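Response regulator CheY-like protein (Mesorhizobium loti, PDB 3SNK) forms the CheY-like receiver domain of a longer pilus assembly protein, which as a whole probably binds and hydrolyses ATP. Local coordinates at residues A[24-29]-A[116-121]; A[35-40]-A[122-127]; A[77-82]-A[102-107]. One frame throughout, in Å; residues are numbered along the deposited sequence.

Contact 1: A[24-29]-A[116-121]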
# COMPACT_ATOMS: atom_id res chain seq x y z
N PRO A 24 -0.47 0.28 14.07
CA PRO A 24 -1.71 -0.44 14.42
C PRO A 24 -3.00 0.35 14.21
O PRO A 24 -4.03 -0.28 13.97
CB PRO A 24 -1.54 -0.78 15.90
CG PRO A 24 -0.45 0.10 16.38
CD PRO A 24 0.45 0.35 15.23
N ASN A 25 -2.97 1.69 14.35
CA ASN A 25 -4.16 2.52 14.19
C ASN A 25 -4.58 2.56 12.73
O ASN A 25 -5.77 2.41 12.43
CB ASN A 25 -3.93 3.94 14.73
CG ASN A 25 -3.58 3.97 16.20
OD1 ASN A 25 -4.39 3.61 17.07
ND2 ASN A 25 -2.36 4.39 16.52
N PHE A 26 -3.61 2.72 11.84
CA PHE A 26 -3.78 2.76 10.40
C PHE A 26 -4.32 1.41 9.88
O PHE A 26 -5.20 1.42 9.03
CB PHE A 26 -2.43 3.10 9.74
CG PHE A 26 -2.43 3.11 8.24
CD1 PHE A 26 -2.83 4.23 7.53
CD2 PHE A 26 -1.99 2.00 7.52
CE1 PHE A 26 -2.83 4.24 6.15
CE2 PHE A 26 -2.00 2.01 6.13
CZ PHE A 26 -2.42 3.13 5.45
N LYS A 27 -3.75 0.28 10.35
CA LYS A 27 -4.14 -1.09 9.95
C LYS A 27 -5.65 -1.32 10.21
O LYS A 27 -6.38 -1.69 9.31
CB LYS A 27 -3.32 -2.15 10.73
CG LYS A 27 -1.89 -2.39 10.25
CD LYS A 27 -1.16 -3.33 11.25
CE LYS A 27 -0.34 -4.42 10.57
NZ LYS A 27 0.47 -5.23 11.52
N ARG A 28 -6.07 -1.09 11.45
CA ARG A 28 -7.46 -1.23 11.90
C ARG A 28 -8.40 -0.32 11.09
O ARG A 28 -9.43 -0.79 10.62
CB ARG A 28 -7.55 -0.90 13.40
CG ARG A 28 -8.92 -1.22 14.10
CD ARG A 28 -10.10 -0.31 13.75
NE ARG A 28 -11.29 -0.56 14.58
CZ ARG A 28 -12.46 0.06 14.43
NH1 ARG A 28 -12.61 0.98 13.48
NH2 ARG A 28 -13.48 -0.23 15.22
N ASP A 29 -8.04 0.96 10.93
CA ASP A 29 -8.92 1.92 10.27
C ASP A 29 -9.07 1.66 8.78
O ASP A 29 -10.18 1.75 8.28
CB ASP A 29 -8.49 3.36 10.54
CG ASP A 29 -8.67 3.81 11.98
OD1 ASP A 29 -9.69 3.41 12.63
OD2 ASP A 29 -7.81 4.58 12.47
N LYS A 116 -0.43 11.14 5.74
CA LYS A 116 -1.00 10.83 7.05
C LYS A 116 -1.27 12.11 7.88
O LYS A 116 -0.41 13.00 7.89
CB LYS A 116 -0.07 9.91 7.84
CG LYS A 116 -0.47 8.45 7.82
CD LYS A 116 0.47 7.63 8.69
CE LYS A 116 0.15 6.16 8.72
NZ LYS A 116 1.11 5.42 9.57
N PRO A 117 -2.41 12.23 8.61
CA PRO A 117 -3.53 11.27 8.72
C PRO A 117 -4.42 11.31 7.48
O PRO A 117 -4.83 12.39 7.05
CB PRO A 117 -4.27 11.74 9.99
CG PRO A 117 -4.02 13.22 10.05
CD PRO A 117 -2.66 13.45 9.42
N LEU A 118 -4.69 10.14 6.87
CA LEU A 118 -5.51 10.16 5.66
C LEU A 118 -6.98 10.26 6.02
O LEU A 118 -7.42 9.66 7.00
CB LEU A 118 -5.26 8.98 4.69
CG LEU A 118 -5.19 7.52 5.19
CD1 LEU A 118 -6.57 6.95 5.53
CD2 LEU A 118 -4.62 6.64 4.10
N ASP A 119 -7.72 11.06 5.24
CA ASP A 119 -9.16 11.20 5.42
C ASP A 119 -9.83 10.01 4.72
O ASP A 119 -9.21 9.35 3.87
CB ASP A 119 -9.69 12.56 4.90
CG ASP A 119 -9.26 12.93 3.48
OD1 ASP A 119 -8.03 13.02 3.24
OD2 ASP A 119 -10.15 13.19 2.64
N GLY A 120 -11.07 9.71 5.13
CA GLY A 120 -11.86 8.61 4.59
C GLY A 120 -12.00 8.65 3.09
O GLY A 120 -11.61 7.70 2.40
N LYS A 121 -12.50 9.79 2.57
CA LYS A 121 -12.76 10.06 1.16
C LYS A 121 -11.54 9.81 0.25
O LYS A 121 -11.70 9.19 -0.79
CB LYS A 121 -13.25 11.50 0.97
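Lys-116 NZ is gripped by two carboxylates, forming salt bridges with Asp-23 OD2 and Asp-66 OD2, and on the way to that pair its chain crosses Phe-26 at about a right angle. The chain is extended beyond CG (chi2 -177°, chi3 -179°), which carries the ammonium past the ring and leaves the methylene next to it as the touching group: Lys-116 CE lies 3.7 Å from Phe-26 CD1 and 4.0 Å from Phe-26 CG. Its approach is oblique. Leu-118 meets a different part of the same ring, with Leu-118 CD2 3.6 Å from Phe-26 CE1, near the ring plane and at its edge. Phe-26 has CG anti to the backbone N (chi1 177°), a setting that turns the ring from helix 24-36 toward 116-121. No hydrogen bond joins the two segments, so the 138 Å² buried between them comes from carbon-carbon packing, while the polar end of the lysine is satisfied by the aspartates. Asp-23 has a second task, since its OD1 accepts a hydrogen bond from Phe-26 N. A lysine followed by a cis peptide to Pro-117, with its amine between aspartates near the ends of parallel strands, is consistent with the acidic cluster and lysine of receiver domains; whether this domain is phosphorylated is not settled by the geometry. Beyond Leu-118, Asp-119 occupies the N-cap position of helix 120-129. The Phe-26 ring also touches Ile-64 of strand 62-68, and all three contact side chains reach Val-93 of strand 90-94, which places the contact between helix 24-36 and the sheet, just after strand 112-115.

Contact 2: A[35-40]-A[122-127]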
# COMPACT_ATOMS: atom_id res chain seq x y z
N ASP A 35 -13.41 -3.04 4.28
CA ASP A 35 -14.28 -4.17 4.55
C ASP A 35 -15.75 -3.73 4.68
O ASP A 35 -16.63 -4.53 4.35
CB ASP A 35 -13.82 -4.96 5.79
CG ASP A 35 -12.71 -5.97 5.50
OD1 ASP A 35 -12.39 -6.18 4.32
OD2 ASP A 35 -12.19 -6.58 6.46
N ALA A 36 -16.03 -2.47 5.13
CA ALA A 36 -17.40 -1.94 5.23
C ALA A 36 -17.99 -1.74 3.81
O ALA A 36 -19.20 -1.83 3.65
CB ALA A 36 -17.42 -0.64 6.01
N LEU A 37 -17.13 -1.56 2.79
CA LEU A 37 -17.54 -1.43 1.39
C LEU A 37 -17.92 -2.79 0.77
O LEU A 37 -18.48 -2.81 -0.32
CB LEU A 37 -16.45 -0.74 0.57
CG LEU A 37 -16.15 0.72 0.93
CD1 LEU A 37 -15.02 1.24 0.09
CD2 LEU A 37 -17.37 1.61 0.76
N ALA A 38 -17.64 -3.91 1.49
CA ALA A 38 -17.98 -5.31 1.21
C ALA A 38 -17.40 -5.90 -0.10
O ALA A 38 -17.33 -7.12 -0.21
CB ALA A 38 -19.49 -5.49 1.21
N ILE A 39 -16.99 -5.06 -1.06
CA ILE A 39 -16.45 -5.55 -2.35
C ILE A 39 -14.93 -5.82 -2.31
O ILE A 39 -14.31 -6.02 -3.36
CB ILE A 39 -16.82 -4.57 -3.51
CG1 ILE A 39 -16.15 -3.18 -3.30
CG2 ILE A 39 -18.36 -4.47 -3.65
CD1 ILE A 39 -16.34 -2.12 -4.41
N TYR A 40 -14.32 -5.84 -1.11
CA TYR A 40 -12.87 -6.05 -0.98
C TYR A 40 -12.50 -7.17 0.01
O TYR A 40 -13.07 -7.25 1.10
CB TYR A 40 -12.18 -4.73 -0.57
CG TYR A 40 -12.39 -3.61 -1.57
CD1 TYR A 40 -11.93 -3.72 -2.88
CD2 TYR A 40 -13.05 -2.44 -1.21
CE1 TYR A 40 -12.13 -2.70 -3.81
CE2 TYR A 40 -13.25 -1.41 -2.12
CZ TYR A 40 -12.81 -1.56 -3.43
OH TYR A 40 -12.97 -0.54 -4.35
N GLU A 122 -10.34 10.30 0.65
CA GLU A 122 -9.09 10.21 -0.12
C GLU A 122 -8.67 8.75 -0.38
O GLU A 122 -8.21 8.45 -1.47
CB GLU A 122 -7.96 10.96 0.59
CG GLU A 122 -7.23 11.95 -0.30
CD GLU A 122 -6.23 12.85 0.40
OE1 GLU A 122 -5.42 12.32 1.21
OE2 GLU A 122 -6.23 14.07 0.13
N LEU A 123 -8.84 7.86 0.62
CA LEU A 123 -8.51 6.45 0.47
C LEU A 123 -9.52 5.75 -0.43
O LEU A 123 -9.12 5.01 -1.32
CB LEU A 123 -8.43 5.73 1.83
CG LEU A 123 -8.18 4.22 1.79
CD1 LEU A 123 -6.70 3.90 1.63
CD2 LEU A 123 -8.76 3.53 3.02
N LEU A 124 -10.83 5.99 -0.21
CA LEU A 124 -11.91 5.38 -0.99
C LEU A 124 -11.86 5.85 -2.43
O LEU A 124 -12.19 5.07 -3.32
CB LEU A 124 -13.32 5.63 -0.39
CG LEU A 124 -13.54 5.31 1.12
CD1 LEU A 124 -14.99 5.54 1.53
CD2 LEU A 124 -13.09 3.90 1.50
N ASN A 125 -11.42 7.10 -2.68
CA ASN A 125 -11.25 7.61 -4.04
C ASN A 125 -10.12 6.88 -4.75
O ASN A 125 -10.26 6.51 -5.92
CB ASN A 125 -10.96 9.11 -4.02
CG ASN A 125 -12.16 10.01 -3.82
OD1 ASN A 125 -13.23 9.60 -3.33
ND2 ASN A 125 -12.01 11.27 -4.20
N ALA A 126 -9.01 6.63 -4.03
CA ALA A 126 -7.84 5.94 -4.57
C ALA A 126 -8.15 4.48 -4.88
O ALA A 126 -7.82 4.02 -5.96
CB ALA A 126 -6.68 6.05 -3.59
N VAL A 127 -8.83 3.77 -3.99
CA VAL A 127 -9.14 2.35 -4.19
C VAL A 127 -10.22 2.14 -5.30
O VAL A 127 -10.03 1.27 -6.15
CB VAL A 127 -9.52 1.66 -2.85
CG1 VAL A 127 -9.90 0.19 -3.07
CG2 VAL A 127 -8.37 1.74 -1.86
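Tyr-40 sets the phenol end of its ring against one methyl of Val-127: Val-127 CG1 is 3.4 Å from both Tyr-40 CZ and Tyr-40 OH. The same methyl lies 3.7 Å from Tyr-40 CE1 and 3.8 Å from Tyr-40 CE2, and these near-equal values centre it between the two CE atoms, by the CZ-OH end of the ring, approaching obliquely. The two side chains come from opposite directions. Val-127 has CG1 anti to the backbone N (chi1 178°), which makes this branch the one that meets the tyrosine. A second contact is wholly aliphatic, with Leu-37 CD1 3.6 Å from Leu-124 CD2. Leu-37 CD1 also lies in the ring plane at the edge of Tyr-40, while Ile-39 CG1 covers one face, 3.6 Å above the plane and toward the rim. The turn that brings these residues together passes through Ala-38, whose positive phi (61°) follows the helix. Across the segments there is no hydrogen bond; the tyrosine hydroxyl has a weak one to Asp-131 OD1. Leu-124 and Val-127 both rest on Leu-34 as well, and Val-127 continues inward to Ile-62 and Ile-91. Helix 120-129 thus lies against the end of helix 24-36 and the start of edge strand 40-45, with strands 62-68 and 90-94 beneath it, the two helices flanking one side of the parallel sheet as in the alternating beta-alpha receiver fold.

Contact 3: A[77-82]-A[102-107]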
# COMPACT_ATOMS: atom_id res chain seq x y z
N GLY A 77 16.87 -3.38 -2.04
CA GLY A 77 16.17 -3.84 -3.24
C GLY A 77 14.69 -3.51 -3.33
O GLY A 77 13.93 -4.27 -3.94
N ILE A 78 14.27 -2.37 -2.75
CA ILE A 78 12.87 -1.97 -2.66
C ILE A 78 12.14 -1.81 -4.03
O ILE A 78 11.01 -2.29 -4.15
CB ILE A 78 12.66 -0.71 -1.76
CG1 ILE A 78 11.16 -0.44 -1.46
CG2 ILE A 78 13.35 0.54 -2.28
CD1 ILE A 78 10.42 -1.62 -0.88
N VAL A 79 12.76 -1.16 -5.03
CA VAL A 79 12.13 -0.94 -6.34
C VAL A 79 12.00 -2.27 -7.09
O VAL A 79 10.98 -2.48 -7.78
CB VAL A 79 12.85 0.15 -7.17
CG1 VAL A 79 12.23 0.30 -8.56
CG2 VAL A 79 12.81 1.50 -6.41
N GLU A 80 12.99 -3.17 -6.90
CA GLU A 80 12.99 -4.51 -7.50
C GLU A 80 11.93 -5.36 -6.83
O GLU A 80 11.27 -6.12 -7.52
CB GLU A 80 14.36 -5.20 -7.38
CG GLU A 80 15.48 -4.58 -8.20
CD GLU A 80 16.24 -3.45 -7.53
OE1 GLU A 80 15.76 -2.89 -6.52
OE2 GLU A 80 17.32 -3.10 -8.05
N ALA A 81 11.75 -5.21 -5.50
CA ALA A 81 10.70 -5.94 -4.76
C ALA A 81 9.31 -5.48 -5.22
O ALA A 81 8.40 -6.30 -5.27
CB ALA A 81 10.86 -5.77 -3.25
N ARG A 82 9.15 -4.20 -5.61
CA ARG A 82 7.86 -3.72 -6.12
C ARG A 82 7.48 -4.53 -7.37
O ARG A 82 6.31 -4.87 -7.55
CB ARG A 82 7.90 -2.21 -6.42
CG ARG A 82 6.53 -1.57 -6.70
CD ARG A 82 6.11 -1.63 -8.18
NE ARG A 82 4.95 -0.79 -8.44
CZ ARG A 82 3.70 -1.23 -8.58
NH1 ARG A 82 3.45 -2.53 -8.56
NH2 ARG A 82 2.71 -0.38 -8.76
N THR A 102 11.73 10.68 -2.19
CA THR A 102 10.69 10.94 -3.20
C THR A 102 11.12 10.29 -4.52
O THR A 102 10.26 9.77 -5.23
CB THR A 102 10.36 12.44 -3.27
OG1 THR A 102 9.71 12.78 -2.04
CG2 THR A 102 9.41 12.79 -4.43
N ARG A 103 12.43 10.27 -4.81
CA ARG A 103 13.05 9.64 -5.98
C ARG A 103 12.77 8.14 -6.02
O ARG A 103 12.44 7.60 -7.08
CB ARG A 103 14.56 9.86 -5.96
CG ARG A 103 15.01 11.07 -6.72
CD ARG A 103 15.99 10.72 -7.82
NE ARG A 103 16.25 11.90 -8.65
CZ ARG A 103 15.95 12.02 -9.94
NH1 ARG A 103 15.41 11.00 -10.59
NH2 ARG A 103 16.22 13.15 -10.58
N VAL A 104 12.91 7.46 -4.86
CA VAL A 104 12.66 6.02 -4.71
C VAL A 104 11.18 5.80 -4.89
O VAL A 104 10.81 4.90 -5.64
CB VAL A 104 13.17 5.44 -3.36
CG1 VAL A 104 12.88 3.94 -3.27
CG2 VAL A 104 14.66 5.71 -3.15
N LEU A 105 10.33 6.63 -4.22
CA LEU A 105 8.88 6.55 -4.32
C LEU A 105 8.43 6.71 -5.80
O LEU A 105 7.57 5.97 -6.25
CB LEU A 105 8.15 7.56 -3.40
CG LEU A 105 6.61 7.47 -3.37
CD1 LEU A 105 6.13 6.08 -2.97
CD2 LEU A 105 6.01 8.50 -2.47
N VAL A 106 9.03 7.64 -6.54
CA VAL A 106 8.73 7.83 -7.95
C VAL A 106 9.03 6.52 -8.71
O VAL A 106 8.18 6.07 -9.47
CB VAL A 106 9.45 9.05 -8.59
CG1 VAL A 106 9.37 8.99 -10.12
CG2 VAL A 106 8.87 10.36 -8.09
N ARG A 107 10.19 5.89 -8.45
CA ARG A 107 10.58 4.65 -9.12
C ARG A 107 9.68 3.49 -8.75
O ARG A 107 9.56 2.56 -9.53
CB ARG A 107 12.04 4.29 -8.83
CG ARG A 107 13.03 5.26 -9.42
CD ARG A 107 14.41 4.64 -9.54
NE ARG A 107 15.00 4.33 -8.23
CZ ARG A 107 15.73 5.17 -7.52
NH1 ARG A 107 15.96 6.40 -7.96
NH2 ARG A 107 16.23 4.80 -6.35
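Val-79 stands across Arg-107 at about a right angle and obliquely against Val-104, and its two methyls share Arg-107. Val-79 CG1 lies 3.6 Å from the backbone Arg-107 O, whereas Val-79 CG2 meets Arg-107 CB at 3.8 Å and Val-104 CG1 at 4.0 Å. Val-104 CG1 is shared: it also touches Ile-78 CG2 at 3.6 Å, those side chains again crossing near perpendicularly. With CG1 anti to the backbone N (chi1 176°), Val-79 holds both branches against the neighbouring helix. The axes of helix segments 78-82 and 102-107 run nearly parallel, with a crossing angle of -20° and a closest approach of 9.9 Å; they belong to successive helices of the receiver fold, on the other side of its sheet from helix 120-129. Arg-107 bends back at chi3, and its guanidinium has Arg-103 O and Val-104 CA on one face, toward the rim. Replacing Val-79 with an alanine would probably open a gap beside Arg-107 CB and leave Val-104 CG1 with Ile-78 as its remaining partner across the contact. Ile-78 is buried and also touches Phe-50, Leu-51 and Leu-72. No hydrogen bond spans the segments; the pairing therefore depends on the fit of branched aliphatic groups, with Arg-107 contributing CB, its carbonyl and, marginally, NE.

In the fold
From the N terminus the chain passes strand 15-20 into residues 24-29 at the start of helix 24-36, the first half of contact 1, then through 35-40, the first half of contact 2, into strand 40-45. Contact 3 follows, closing a short loop around strand 90-94 by pairing helix 78-82 with helix 99-107. After strand 112-115, residues 116-121 close contact 1 and 122-127 close contact 2. These two loops cross, and contact 3 nests inside both. Contacts 1 and 2, their centres about 12 Å apart, touch through Leu-118 and Leu-123 and join helices 24-36 and 120-129. Contact 3 lies across the chain's centre, about 23 and 25 Å from them between centres, in the same domain, built on a five-stranded parallel sheet.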